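Long-range contacts in putative branched-chain amino acid ABC transporter (Chromobacterium violaceum, PDB 4PYR), which is of uncertain function but belongs to the LppC-like lipoproteins with a periplasmic-binding-protein fold, holds glutathione in its pocket, and may regulate an enzyme: residues Gly108-Gln112 against Glu291-Pro295; Leu113-Arg118 against Phe142-Trp146; Pro125-Gly130 against Val154-Phe159; Asp132-Leu138 against Gly201-Leu205. One frame throughout, in Å; residues are numbered along the deposited sequence.

Contact 1 (Gly108-Gln112 against Glu291-Pro295)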
loop_
_atom_site.group_PDB
_atom_site.type_symbol
_atom_site.label_atom_id
_atom_site.label_comp_id
_atom_site.label_asym_id
_atom_site.label_seq_id
_atom_site.Cartn_x
_atom_site.Cartn_y
_atom_site.Cartn_z
ATOM N N GLY A 108 -6.913 -0.120 -3.107
ATOM C CA GLY A 108 -6.271 0.793 -4.025
ATOM C C GLY A 108 -5.569 0.092 -5.171
ATOM O O GLY A 108 -5.635 0.517 -6.300
ATOM N N GLU A 109 -4.961 -1.038 -4.890
ATOM C CA GLU A 109 -4.278 -1.745 -5.947
ATOM C C GLU A 109 -5.290 -2.431 -6.880
ATOM O O GLU A 109 -5.132 -2.427 -8.107
ATOM C CB GLU A 109 -3.309 -2.755 -5.341
ATOM C CG GLU A 109 -2.208 -2.107 -4.523
ATOM C CD GLU A 109 -1.099 -3.054 -4.132
ATOM O OE1 GLU A 109 -1.123 -4.185 -4.651
ATOM O OE2 GLU A 109 -0.203 -2.621 -3.372
ATOM N N ALA A 110 -6.388 -2.939 -6.306
ATOM C CA ALA A 110 -7.416 -3.576 -7.135
ATOM C C ALA A 110 -8.019 -2.578 -8.089
ATOM O O ALA A 110 -8.247 -2.902 -9.246
ATOM C CB ALA A 110 -8.493 -4.194 -6.266
ATOM N N ARG A 111 -8.292 -1.357 -7.587
ATOM C CA ARG A 111 -8.890 -0.353 -8.440
ATOM C C ARG A 111 -7.947 -0.010 -9.595
ATOM O O ARG A 111 -8.348 0.085 -10.759
ATOM C CB ARG A 111 -9.183 0.887 -7.611
ATOM C CG ARG A 111 -10.387 0.739 -6.721
ATOM C CD ARG A 111 -10.790 2.129 -6.228
ATOM N NE ARG A 111 -10.017 2.457 -5.040
ATOM C CZ ARG A 111 -10.300 1.985 -3.824
ATOM N NH1 ARG A 111 -11.357 1.191 -3.618
ATOM N NH2 ARG A 111 -9.533 2.323 -2.804
ATOM N N GLN A 112 -6.683 0.221 -9.280
ATOM C CA GLN A 112 -5.729 0.455 -10.307
ATOM C C GLN A 112 -5.588 -0.644 -11.319
ATOM O O GLN A 112 -5.490 -0.360 -12.508
ATOM C CB GLN A 112 -4.408 0.730 -9.688
ATOM C CG GLN A 112 -4.401 2.128 -9.091
ATOM C CD GLN A 112 -3.048 2.369 -8.525
ATOM O OE1 GLN A 112 -2.053 2.384 -9.282
ATOM N NE2 GLN A 112 -2.965 2.458 -7.185
ATOM N N GLU A 291 -3.295 8.606 -1.878
ATOM C CA GLU A 291 -3.449 7.454 -2.713
ATOM C C GLU A 291 -2.177 7.208 -3.518
ATOM O O GLU A 291 -1.396 8.126 -3.750
ATOM C CB GLU A 291 -4.711 7.539 -3.547
ATOM C CG GLU A 291 -5.953 7.722 -2.671
ATOM C CD GLU A 291 -7.216 7.980 -3.458
ATOM O OE1 GLU A 291 -7.116 8.383 -4.652
ATOM O OE2 GLU A 291 -8.311 7.780 -2.864
ATOM N N ARG A 292 -1.945 5.944 -3.845
ATOM C CA ARG A 292 -0.701 5.476 -4.416
ATOM C C ARG A 292 -0.937 4.921 -5.800
ATOM O O ARG A 292 -1.602 3.890 -5.960
ATOM C CB ARG A 292 -0.103 4.308 -3.628
ATOM C CG ARG A 292 0.458 4.552 -2.254
ATOM C CD ARG A 292 1.269 3.345 -1.828
ATOM N NE ARG A 292 0.460 2.149 -1.807
ATOM C CZ ARG A 292 0.826 0.926 -2.237
ATOM N NH1 ARG A 292 2.001 0.698 -2.799
ATOM N NH2 ARG A 292 -0.034 -0.053 -2.122
ATOM N N GLN A 293 -0.340 5.569 -6.787
ATOM C CA GLN A 293 -0.465 5.179 -8.186
ATOM C C GLN A 293 0.773 4.364 -8.512
ATOM O O GLN A 293 1.895 4.819 -8.295
ATOM C CB GLN A 293 -0.538 6.414 -9.041
ATOM C CG GLN A 293 -1.418 6.333 -10.253
ATOM C CD GLN A 293 -1.497 7.664 -10.956
ATOM O OE1 GLN A 293 -2.593 8.262 -11.118
ATOM N NE2 GLN A 293 -0.330 8.202 -11.293
ATOM N N LEU A 294 0.573 3.152 -9.025
ATOM C CA LEU A 294 1.659 2.186 -9.124
ATOM C C LEU A 294 2.004 1.872 -10.580
ATOM O O LEU A 294 1.109 1.753 -11.422
ATOM C CB LEU A 294 1.285 0.857 -8.475
ATOM C CG LEU A 294 0.947 0.895 -6.988
ATOM C CD1 LEU A 294 0.606 -0.523 -6.553
ATOM C CD2 LEU A 294 2.080 1.447 -6.159
ATOM N N PRO A 295 3.295 1.635 -10.844
ATOM C CA PRO A 295 3.760 1.148 -12.130
ATOM C C PRO A 295 3.438 -0.371 -12.306
ATOM O O PRO A 295 3.186 -1.112 -11.330
ATOM C CB PRO A 295 5.267 1.367 -12.046
ATOM C CG PRO A 295 5.566 1.183 -10.596
ATOM C CD PRO A 295 4.384 1.743 -9.869
HETATM O O HOH W 1 2.532 -2.245 -3.497
#
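Arg292 turns its guanidinium toward Glu109, joining strand 290-298 of the mixed sheet to helix 106-119. Its side chain bends at the third torsion (chi3 -59°), which carries NH2 to within 2.9 Å of Glu109 OE2 in a hydrogen-bonded salt bridge. The carboxylate oxygen lies near the guanidinium plane and offers its anti lone pair, while the two planes are turned 55° apart. A water reinforces the pair, donating to Glu109 OE2 and accepting from Arg292 NH1, with 3.1 Å between the water and NH1. The other ends are held elsewhere: Glu109 OE1 by Ser203 OG, and Arg292 NH1 also by Thr279 O.

Beside this bridge, the extended side chain of Gln112 brings its amide against the strand backbone. The modelled separation of Gln112 NE2 and Arg292 O, 2.3 Å, is too short to be taken at face value. At Gln293, CA passes 3.4 Å from Gln112 OE1. The sounder bond comes at Leu294, whose N donates to Gln112 OE1 over 2.7 Å, in the carbonyl plane and on a lone pair. Leu294 CD1 then lies 3.8 Å from Glu109 CG, packing against the aliphatic part of the acid. Pairing one buried carboxylate with arginine, water and serine would be expected to stabilise its negative charge, while the Gln112 amide takes up the backbone N-H of Leu294.

Contact 2 (Leu113-Arg118 against Phe142-Trp146)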
loop_
_atom_site.group_PDB
_atom_site.type_symbol
_atom_site.label_atom_id
_atom_site.label_comp_id
_atom_site.label_asym_id
_atom_site.label_seq_id
_atom_site.Cartn_x
_atom_site.Cartn_y
_atom_site.Cartn_z
ATOM N N LEU A 113 -5.618 -1.890 -10.853
ATOM C CA LEU A 113 -5.504 -2.979 -11.787
ATOM C C LEU A 113 -6.642 -2.964 -12.825
ATOM O O LEU A 113 -6.415 -3.207 -14.001
ATOM C CB LEU A 113 -5.492 -4.309 -11.050
ATOM C CG LEU A 113 -5.065 -5.481 -11.916
ATOM C CD1 LEU A 113 -3.596 -5.359 -12.274
ATOM C CD2 LEU A 113 -5.385 -6.754 -11.146
ATOM N N ALA A 114 -7.854 -2.641 -12.383
ATOM C CA ALA A 114 -8.939 -2.504 -13.315
ATOM C C ALA A 114 -8.641 -1.410 -14.316
ATOM O O ALA A 114 -8.895 -1.586 -15.489
ATOM C CB ALA A 114 -10.236 -2.215 -12.584
ATOM N N ARG A 115 -8.153 -0.253 -13.847
ATOM C CA ARG A 115 -7.772 0.809 -14.752
ATOM C C ARG A 115 -6.655 0.430 -15.737
ATOM O O ARG A 115 -6.738 0.780 -16.920
ATOM C CB ARG A 115 -7.438 2.077 -13.940
ATOM C CG ARG A 115 -8.656 2.607 -13.179
ATOM C CD ARG A 115 -8.460 4.032 -12.704
ATOM N NE ARG A 115 -7.540 4.118 -11.578
ATOM C CZ ARG A 115 -7.909 4.068 -10.292
ATOM N NH1 ARG A 115 -9.182 3.914 -9.939
ATOM N NH2 ARG A 115 -6.985 4.157 -9.344
ATOM N N LEU A 116 -5.658 -0.323 -15.260
ATOM C CA LEU A 116 -4.555 -0.814 -16.114
ATOM C C LEU A 116 -5.098 -1.689 -17.223
ATOM O O LEU A 116 -4.706 -1.592 -18.402
ATOM C CB LEU A 116 -3.496 -1.622 -15.327
ATOM C CG LEU A 116 -2.405 -2.360 -16.143
ATOM C CD1 LEU A 116 -1.534 -1.404 -16.934
ATOM C CD2 LEU A 116 -1.554 -3.205 -15.212
HETATM N N MSE A 117 -6.007 -2.575 -16.835
HETATM C CA MSE A 117 -6.539 -3.471 -17.818
HETATM C C MSE A 117 -7.384 -2.807 -18.849
HETATM O O MSE A 117 -7.376 -3.199 -20.025
HETATM C CB MSE A 117 -7.243 -4.559 -17.064
HETATM C CG MSE A 117 -6.260 -5.577 -16.467
HETATM SE SE MSE A 117 -7.099 -6.909 -15.315
HETATM C CE MSE A 117 -7.539 -8.156 -16.779
ATOM N N ARG A 118 -8.136 -1.779 -18.450
ATOM C CA ARG A 118 -8.822 -0.948 -19.415
ATOM C C ARG A 118 -7.866 -0.264 -20.378
ATOM O O ARG A 118 -8.061 -0.282 -21.590
ATOM C CB ARG A 118 -9.645 0.097 -18.673
ATOM C CG ARG A 118 -10.892 -0.484 -18.076
ATOM C CD ARG A 118 -11.815 -0.922 -19.189
ATOM N NE ARG A 118 -12.629 0.171 -19.719
ATOM C CZ ARG A 118 -13.690 -0.033 -20.492
ATOM N NH1 ARG A 118 -14.034 -1.286 -20.777
ATOM N NH2 ARG A 118 -14.404 0.978 -20.943
ATOM N N PHE A 142 -11.956 -4.508 -7.344
ATOM C CA PHE A 142 -11.753 -4.581 -8.778
ATOM C C PHE A 142 -13.089 -4.457 -9.551
ATOM O O PHE A 142 -13.223 -3.705 -10.520
ATOM C CB PHE A 142 -11.003 -5.884 -9.135
ATOM C CG PHE A 142 -10.700 -6.008 -10.591
ATOM C CD1 PHE A 142 -11.689 -6.331 -11.510
ATOM C CD2 PHE A 142 -9.421 -5.778 -11.058
ATOM C CE1 PHE A 142 -11.414 -6.381 -12.858
ATOM C CE2 PHE A 142 -9.149 -5.836 -12.405
ATOM C CZ PHE A 142 -10.117 -6.174 -13.313
ATOM N N ALA A 143 -14.043 -5.268 -9.148
ATOM C CA ALA A 143 -15.301 -5.372 -9.831
ATOM C C ALA A 143 -16.036 -4.028 -9.791
ATOM O O ALA A 143 -16.598 -3.609 -10.793
ATOM C CB ALA A 143 -16.123 -6.441 -9.177
ATOM N N ASP A 144 -15.978 -3.365 -8.658
ATOM C CA ASP A 144 -16.662 -2.047 -8.559
ATOM C C ASP A 144 -16.038 -1.036 -9.517
ATOM O O ASP A 144 -16.763 -0.212 -10.157
ATOM C CB ASP A 144 -16.604 -1.522 -7.133
ATOM C CG ASP A 144 -17.613 -2.206 -6.204
ATOM O OD1 ASP A 144 -18.487 -2.967 -6.678
ATOM O OD2 ASP A 144 -17.526 -2.023 -4.977
ATOM N N GLU A 145 -14.705 -1.004 -9.545
ATOM C CA GLU A 145 -14.001 -0.097 -10.424
ATOM C C GLU A 145 -14.262 -0.399 -11.900
ATOM O O GLU A 145 -14.493 0.496 -12.694
ATOM C CB GLU A 145 -12.505 -0.112 -10.125
ATOM C CG GLU A 145 -11.738 0.978 -10.875
ATOM C CD GLU A 145 -12.035 2.401 -10.392
ATOM O OE1 GLU A 145 -12.453 2.673 -9.233
ATOM O OE2 GLU A 145 -11.752 3.298 -11.196
ATOM N N TRP A 146 -14.230 -1.678 -12.272
ATOM C CA TRP A 146 -14.503 -2.079 -13.650
ATOM C C TRP A 146 -15.896 -1.596 -14.075
ATOM O O TRP A 146 -16.074 -1.033 -15.149
ATOM C CB TRP A 146 -14.433 -3.672 -13.792
ATOM C CG TRP A 146 -14.485 -4.050 -15.226
ATOM C CD1 TRP A 146 -15.584 -4.362 -15.966
ATOM C CD2 TRP A 146 -13.380 -4.069 -16.119
ATOM N NE1 TRP A 146 -15.232 -4.562 -17.276
ATOM C CE2 TRP A 146 -13.875 -4.411 -17.390
ATOM C CE3 TRP A 146 -12.001 -3.842 -15.957
ATOM C CZ2 TRP A 146 -13.053 -4.483 -18.519
ATOM C CZ3 TRP A 146 -11.208 -3.925 -17.043
ATOM C CH2 TRP A 146 -11.733 -4.239 -18.324
#
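Helices 106-119 and 133-150 pass with the axes of their touching segments 9.0 Å apart and inclined at 46°, closest in backbone at Ala114 and Trp146, whose CA atoms are 5.6 Å apart. Ala114, whose side chain is a single methyl group, stands at this closest approach. Its CB sits over one face of the Phe142 ring, 3.9 Å from the centroid, in a CH-pi contact displaced toward the rim, and also touches Glu145 CG. Phe142 holds CG anti to its own N (chi1 -177°), which swings the ring across to the other helix. There Met117 SE meets its edge, 3.7 Å from Phe142 CZ, a Met-aromatic contact made by a selenomethionine.

Trp146 lies one turn further on. Met117 CB comes to the edge of its ring system. Arg118, which is modelled in two conformers, in one of them lays CD over the face of the six-membered ring, with CD 3.4 Å from Trp146 CH2, so this contact is less certain than the others. In that conformer the guanidinium stands nearly perpendicular to the indole, and its cation-pi attraction is long and at most weak.

At the rim of the apolar centre, Arg115 NH1 donates to Glu145 OE2 over 2.9 Å. The acceptor lies near the guanidinium plane, but the donor approaches from above the carboxylate, the planes being 87° apart. The interface thus combines a buried aromatic and selenium core with charged groups along its border, where the salt bridge is formed with less than ideal carboxylate geometry.

Contact 3 (Pro125-Gly130 against Val154-Phe159)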
loop_
_atom_site.group_PDB
_atom_site.type_symbol
_atom_site.label_atom_id
_atom_site.label_comp_id
_atom_site.label_asym_id
_atom_site.label_seq_id
_atom_site.Cartn_x
_atom_site.Cartn_y
_atom_site.Cartn_z
ATOM N N PRO A 125 -12.447 -9.295 -19.663
ATOM C CA PRO A 125 -11.635 -10.067 -18.743
ATOM C C PRO A 125 -12.494 -10.932 -17.832
ATOM O O PRO A 125 -13.671 -10.654 -17.599
ATOM C CB PRO A 125 -10.949 -9.005 -17.905
ATOM C CG PRO A 125 -11.941 -7.875 -17.909
ATOM C CD PRO A 125 -12.489 -7.874 -19.285
ATOM N N LEU A 126 -11.882 -11.995 -17.329
ATOM C CA LEU A 126 -12.460 -12.792 -16.278
ATOM C C LEU A 126 -11.761 -12.514 -14.979
ATOM O O LEU A 126 -10.541 -12.663 -14.879
ATOM C CB LEU A 126 -12.304 -14.272 -16.609
ATOM C CG LEU A 126 -12.813 -15.243 -15.532
ATOM C CD1 LEU A 126 -14.326 -15.150 -15.375
ATOM C CD2 LEU A 126 -12.376 -16.682 -15.773
ATOM N N LEU A 127 -12.503 -12.064 -13.973
ATOM C CA LEU A 127 -11.987 -11.850 -12.625
ATOM C C LEU A 127 -12.138 -13.126 -11.824
ATOM O O LEU A 127 -13.273 -13.651 -11.685
ATOM C CB LEU A 127 -12.741 -10.687 -11.933
ATOM C CG LEU A 127 -12.475 -10.430 -10.457
ATOM C CD1 LEU A 127 -11.054 -9.957 -10.214
ATOM C CD2 LEU A 127 -13.448 -9.371 -9.956
ATOM N N VAL A 128 -11.017 -13.675 -11.352
ATOM C CA VAL A 128 -11.070 -14.901 -10.582
ATOM C C VAL A 128 -10.760 -14.565 -9.162
ATOM O O VAL A 128 -9.758 -13.902 -8.905
ATOM C CB VAL A 128 -10.025 -15.895 -11.148
ATOM C CG1 VAL A 128 -9.951 -17.131 -10.258
ATOM C CG2 VAL A 128 -10.373 -16.202 -12.589
ATOM N N VAL A 129 -11.633 -14.976 -8.245
ATOM C CA VAL A 129 -11.536 -14.564 -6.844
ATOM C C VAL A 129 -11.476 -15.742 -5.860
ATOM O O VAL A 129 -12.349 -16.623 -5.871
ATOM C CB VAL A 129 -12.749 -13.687 -6.476
ATOM C CG1 VAL A 129 -12.548 -13.133 -5.086
ATOM C CG2 VAL A 129 -12.960 -12.592 -7.506
ATOM N N GLY A 130 -10.435 -15.730 -5.016
ATOM C CA GLY A 130 -10.226 -16.739 -3.975
ATOM C C GLY A 130 -11.225 -16.556 -2.826
ATOM O O GLY A 130 -12.069 -15.627 -2.826
ATOM N N VAL A 154 -17.969 -6.725 -14.650
ATOM C CA VAL A 154 -16.965 -7.707 -15.104
ATOM C C VAL A 154 -17.478 -9.111 -14.828
ATOM O O VAL A 154 -18.141 -9.321 -13.833
ATOM C CB VAL A 154 -15.612 -7.450 -14.410
ATOM C CG1 VAL A 154 -15.620 -7.871 -12.945
ATOM C CG2 VAL A 154 -14.485 -8.158 -15.136
ATOM N N ARG A 155 -17.172 -10.043 -15.725
ATOM C CA ARG A 155 -17.395 -11.471 -15.460
ATOM C C ARG A 155 -16.513 -11.914 -14.309
ATOM O O ARG A 155 -15.303 -11.725 -14.337
ATOM C CB ARG A 155 -17.062 -12.289 -16.699
ATOM C CG ARG A 155 -17.403 -13.766 -16.568
ATOM C CD ARG A 155 -17.952 -14.306 -17.879
ATOM N NE ARG A 155 -19.200 -13.638 -18.194
ATOM C CZ ARG A 155 -20.392 -14.195 -18.048
ATOM N NH1 ARG A 155 -20.505 -15.425 -17.613
ATOM N NH2 ARG A 155 -21.463 -13.522 -18.344
ATOM N N GLN A 156 -17.127 -12.509 -13.293
ATOM C CA GLN A 156 -16.459 -12.841 -12.058
ATOM C C GLN A 156 -16.759 -14.285 -11.649
ATOM O O GLN A 156 -17.915 -14.688 -11.633
ATOM C CB GLN A 156 -16.934 -11.891 -10.984
ATOM C CG GLN A 156 -16.335 -12.153 -9.650
ATOM C CD GLN A 156 -16.785 -11.209 -8.587
ATOM O OE1 GLN A 156 -17.191 -10.059 -8.853
ATOM N NE2 GLN A 156 -16.675 -11.666 -7.364
HETATM N N MSE A 157 -15.713 -15.029 -11.306
HETATM C CA MSE A 157 -15.860 -16.420 -10.926
HETATM C C MSE A 157 -15.149 -16.663 -9.628
HETATM O O MSE A 157 -13.918 -16.454 -9.574
HETATM C CB MSE A 157 -15.258 -17.308 -12.009
HETATM C CG MSE A 157 -15.952 -17.087 -13.346
HETATM SE SE MSE A 157 -15.653 -18.648 -14.509
HETATM C CE MSE A 157 -16.282 -20.041 -13.266
ATOM N N ALA A 158 -15.797 -17.402 -8.733
ATOM C CA ALA A 158 -15.162 -17.922 -7.523
ATOM C C ALA A 158 -14.205 -19.056 -7.912
ATOM O O ALA A 158 -14.588 -19.953 -8.632
ATOM C CB ALA A 158 -16.229 -18.476 -6.586
ATOM N N PHE A 159 -12.950 -18.947 -7.484
ATOM C CA PHE A 159 -11.990 -20.041 -7.706
ATOM C C PHE A 159 -12.421 -21.308 -6.986
ATOM O O PHE A 159 -12.786 -21.246 -5.822
ATOM C CB PHE A 159 -10.610 -19.620 -7.233
ATOM C CG PHE A 159 -9.545 -20.653 -7.558
ATOM C CD1 PHE A 159 -9.119 -20.799 -8.850
ATOM C CD2 PHE A 159 -8.990 -21.429 -6.577
ATOM C CE1 PHE A 159 -8.152 -21.739 -9.187
ATOM C CE2 PHE A 159 -8.034 -22.377 -6.906
ATOM C CZ PHE A 159 -7.608 -22.518 -8.209
HETATM O O HOH W 2 -15.860 -9.414 -18.350
HETATM O O HOH W 3 -12.739 -19.074 -4.282
#
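Strands 125-129 and 155-158 are the two parallel strands of a beta-alpha-beta unit whose connection is helix 133-150, and they pair at the edge of the mixed sheet. Four backbone bonds alternate between Leu127 and Val129 on one strand and their partners on the other. Leu127 N donates to Arg155 O and Leu127 O accepts from Met157 N, both over 2.8 Å and nearly straight. Val129 N then reaches Met157 O at 3.0 Å. The last bond, Phe159 N to Val129 O, arrives 43° out of the carbonyl plane, as the chain leaves the regular strand.

Each end carries a water. One links Pro125 O to Arg155 N, and the other donates to both Val129 O and Phe159 O.

On the face turned toward helix 133-150, Leu127 and Gln156 run side by side in the same direction, with Leu127 CD2 4.0 Å from Gln156 OE1. The extended Gln156 chain also brings NE2 to 3.8 Å from Val129 CG2. At the start of this face Val154 places CG2 against Pro125 CG and CG1 against Leu127 CD2, the side chains crossing at about a right angle. The reverse face, packed against helix 165-172, carries Leu126, Val128 and Met157. Here Val128 CG1 touches Phe159 CB at 4.0 Å, while the Phe159 ring extends toward Leu167 and Leu189. Such parallel pairing, with helices on both faces, is typical of the alpha/beta lobes of periplasmic binding proteins.

Contact 4 (Asp132-Leu138 against Gly201-Leu205). With GSH (glutathione), chain B.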
loop_
_atom_site.group_PDB
_atom_site.type_symbol
_atom_site.label_atom_id
_atom_site.label_comp_id
_atom_site.label_asym_id
_atom_site.label_seq_id
_atom_site.Cartn_x
_atom_site.Cartn_y
_atom_site.Cartn_z
ATOM N N ASP A 132 -10.219 -16.335 0.583
ATOM C CA ASP A 132 -9.633 -15.740 1.771
ATOM C C ASP A 132 -10.077 -14.278 1.797
ATOM O O ASP A 132 -10.466 -13.727 0.763
ATOM C CB ASP A 132 -8.105 -15.826 1.736
ATOM C CG ASP A 132 -7.532 -15.189 0.512
ATOM O OD1 ASP A 132 -7.630 -15.832 -0.541
ATOM O OD2 ASP A 132 -7.088 -14.032 0.555
ATOM N N ALA A 133 -9.974 -13.654 2.959
ATOM C CA ALA A 133 -10.541 -12.313 3.131
ATOM C C ALA A 133 -9.869 -11.271 2.230
ATOM O O ALA A 133 -10.544 -10.376 1.682
ATOM C CB ALA A 133 -10.461 -11.896 4.584
ATOM N N LEU A 134 -8.555 -11.358 2.045
ATOM C CA LEU A 134 -7.860 -10.339 1.217
ATOM C C LEU A 134 -8.339 -10.483 -0.211
ATOM O O LEU A 134 -8.641 -9.506 -0.878
ATOM C CB LEU A 134 -6.300 -10.495 1.253
ATOM C CG LEU A 134 -5.527 -9.796 0.100
ATOM C CD1 LEU A 134 -5.751 -8.312 0.229
ATOM C CD2 LEU A 134 -4.032 -10.066 0.085
ATOM N N SER A 135 -8.391 -11.728 -0.716
ATOM C CA SER A 135 -8.772 -11.912 -2.092
ATOM C C SER A 135 -10.185 -11.372 -2.307
ATOM O O SER A 135 -10.481 -10.826 -3.349
ATOM C CB SER A 135 -8.772 -13.383 -2.427
ATOM O OG SER A 135 -7.444 -13.865 -2.415
ATOM N N GLN A 136 -11.053 -11.600 -1.339
ATOM C CA GLN A 136 -12.460 -11.186 -1.537
ATOM C C GLN A 136 -12.576 -9.689 -1.516
ATOM O O GLN A 136 -13.323 -9.176 -2.291
ATOM C CB GLN A 136 -13.373 -11.808 -0.485
ATOM C CG GLN A 136 -13.396 -13.315 -0.529
ATOM C CD GLN A 136 -14.486 -13.882 -1.371
ATOM O OE1 GLN A 136 -14.783 -13.362 -2.466
ATOM N NE2 GLN A 136 -15.078 -15.009 -0.898
ATOM N N ARG A 137 -11.751 -9.019 -0.721
ATOM C CA ARG A 137 -11.709 -7.537 -0.719
ATOM C C ARG A 137 -11.204 -7.002 -2.038
ATOM O O ARG A 137 -11.739 -6.037 -2.580
ATOM C CB ARG A 137 -10.815 -7.035 0.391
ATOM C CG ARG A 137 -11.497 -7.075 1.749
ATOM C CD ARG A 137 -10.582 -6.664 2.915
ATOM N NE ARG A 137 -10.017 -5.341 2.700
ATOM C CZ ARG A 137 -9.109 -4.750 3.478
ATOM N NH1 ARG A 137 -8.617 -5.360 4.557
ATOM N NH2 ARG A 137 -8.683 -3.537 3.156
ATOM N N LEU A 138 -10.151 -7.646 -2.579
ATOM C CA LEU A 138 -9.608 -7.240 -3.861
ATOM C C LEU A 138 -10.609 -7.408 -4.975
ATOM O O LEU A 138 -10.736 -6.591 -5.879
ATOM C CB LEU A 138 -8.350 -8.089 -4.211
ATOM C CG LEU A 138 -7.135 -7.718 -3.424
ATOM C CD1 LEU A 138 -6.023 -8.697 -3.707
ATOM C CD2 LEU A 138 -6.635 -6.338 -3.755
ATOM N N GLY A 201 -2.346 -9.440 -11.944
ATOM C CA GLY A 201 -2.600 -9.444 -10.510
ATOM C C GLY A 201 -2.106 -8.140 -9.864
ATOM O O GLY A 201 -1.491 -7.298 -10.501
ATOM N N THR A 202 -2.357 -8.037 -8.570
ATOM C CA THR A 202 -1.827 -6.998 -7.738
ATOM C C THR A 202 -0.541 -7.476 -7.070
ATOM O O THR A 202 -0.051 -8.571 -7.358
ATOM C CB THR A 202 -2.832 -6.543 -6.662
ATOM O OG1 THR A 202 -3.079 -7.626 -5.745
ATOM C CG2 THR A 202 -4.108 -6.179 -7.283
ATOM N N SER A 203 -0.017 -6.690 -6.131
ATOM C CA SER A 203 1.213 -7.026 -5.462
ATOM C C SER A 203 1.034 -8.249 -4.567
ATOM O O SER A 203 2.003 -8.727 -4.057
ATOM C CB SER A 203 1.733 -5.837 -4.639
ATOM O OG SER A 203 0.929 -5.555 -3.512
ATOM N N GLN A 204 -0.222 -8.666 -4.342
ATOM C CA GLN A 204 -0.556 -9.939 -3.707
ATOM C C GLN A 204 0.308 -11.075 -4.277
ATOM O O GLN A 204 0.733 -11.967 -3.529
ATOM C CB GLN A 204 -2.068 -10.228 -3.903
ATOM C CG GLN A 204 -2.589 -11.545 -3.328
ATOM C CD GLN A 204 -4.026 -11.786 -3.738
ATOM O OE1 GLN A 204 -4.424 -11.503 -4.889
ATOM N NE2 GLN A 204 -4.817 -12.322 -2.815
ATOM N N LEU A 205 0.582 -11.026 -5.581
ATOM C CA LEU A 205 1.339 -12.117 -6.248
ATOM C C LEU A 205 2.831 -12.038 -6.149
ATOM O O LEU A 205 3.528 -13.025 -6.429
ATOM C CB LEU A 205 0.944 -12.180 -7.720
ATOM C CG LEU A 205 -0.557 -12.369 -7.922
ATOM C CD1 LEU A 205 -0.823 -12.472 -9.396
ATOM C CD2 LEU A 205 -1.090 -13.591 -7.186
HETATM N N1 GSH B . -10.778 -0.834 6.060
HETATM C CA1 GSH B . -10.366 -2.212 5.901
HETATM C C1 GSH B . -11.537 -3.128 5.609
HETATM O O11 GSH B . -12.305 -2.897 4.636
HETATM O O12 GSH B . -11.692 -4.141 6.332
HETATM C CB1 GSH B . -9.623 -2.696 7.152
HETATM C CG1 GSH B . -8.415 -1.838 7.523
HETATM C CD1 GSH B . -7.362 -1.908 6.458
HETATM O OE1 GSH B . -7.618 -2.472 5.404
HETATM N N2 GSH B . -6.186 -1.329 6.787
HETATM C CA2 GSH B . -4.993 -1.263 5.932
HETATM C C2 GSH B . -3.942 -2.186 6.470
HETATM O O2 GSH B . -4.490 -3.161 6.997
HETATM C CB2 GSH B . -4.504 0.171 5.856
HETATM S SG2 GSH B . -5.853 1.297 6.174
HETATM N N3 GSH B . -2.568 -2.016 6.417
HETATM C CA3 GSH B . -1.709 -1.026 5.700
HETATM C C3 GSH B . -0.571 -0.386 6.500
HETATM O O31 GSH B . 0.507 -0.033 5.922
HETATM O O32 GSH B . -0.727 -0.223 7.727
HETATM O O HOH W 4 -3.974 -13.759 -0.290
#
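Gln204 reaches from the 201-205 loop to the first turn of helix 133-150 with its side chain fully drawn out, CG anti to the backbone N (chi1 179°) and the next torsion also extended. This carries NE2 to 3.1 Å from Ser135 OG, to which it donates with the hydroxyl near the amide plane. The other amide atom, OE1, accepts from Leu181 N, so the flip of the amide is fixed. The Leu134 side chain runs alongside that of Gln204 in the opposite direction, its CD2 3.8 Å from Gln204 NE2, and Leu138 CD1 lies 3.4 Å from Gln204 OE1 and 3.7 Å from Thr202 OG1.

Asp132 is the N-cap of helix 133-150: its OD2 accepts from Ser135 N at 2.9 Å, from above the carboxylate plane. With chi1 at -69°, Ser135 keeps OG beside its own N and donates it to Asp132 OD1 over 2.7 Å, leaving the hydroxyl oxygen to accept from Gln204. A water also joins Asp132 OD2 to Gln204 NE2.

On another side of the same helix Arg137 donates from NH2 to the glutathione OE1 at 2.7 Å. One face of its guanidinium lies over the ligand's C1 carboxylate carbon, 3.6 Å from the plane, and Glu107 forms a salt bridge to NH2.

In the fold
Helix 106-119 serves contacts 1 and 2, whose centres are 10 Å apart, and helix 133-150 serves contacts 2 and 4. Contact 1 is tied to contact 4 through Glu109 OE1, 2.7 Å from Ser203 OG in a probable hydrogen bond. Contact 2 packs onto contact 3 where Trp146 CZ2 comes 3.5 Å from Pro125 CD. Contact 3 in turn meets the helix start of contact 4, Val129 CG1 lying 3.6 Å from Ser135 O. Glutathione is gripped by Arg137 of contact 4, while the Arg292 side chain of contact 1 is about 8 Å from the ligand and about 4 Å from the side chain of Leu104, another pocket residue.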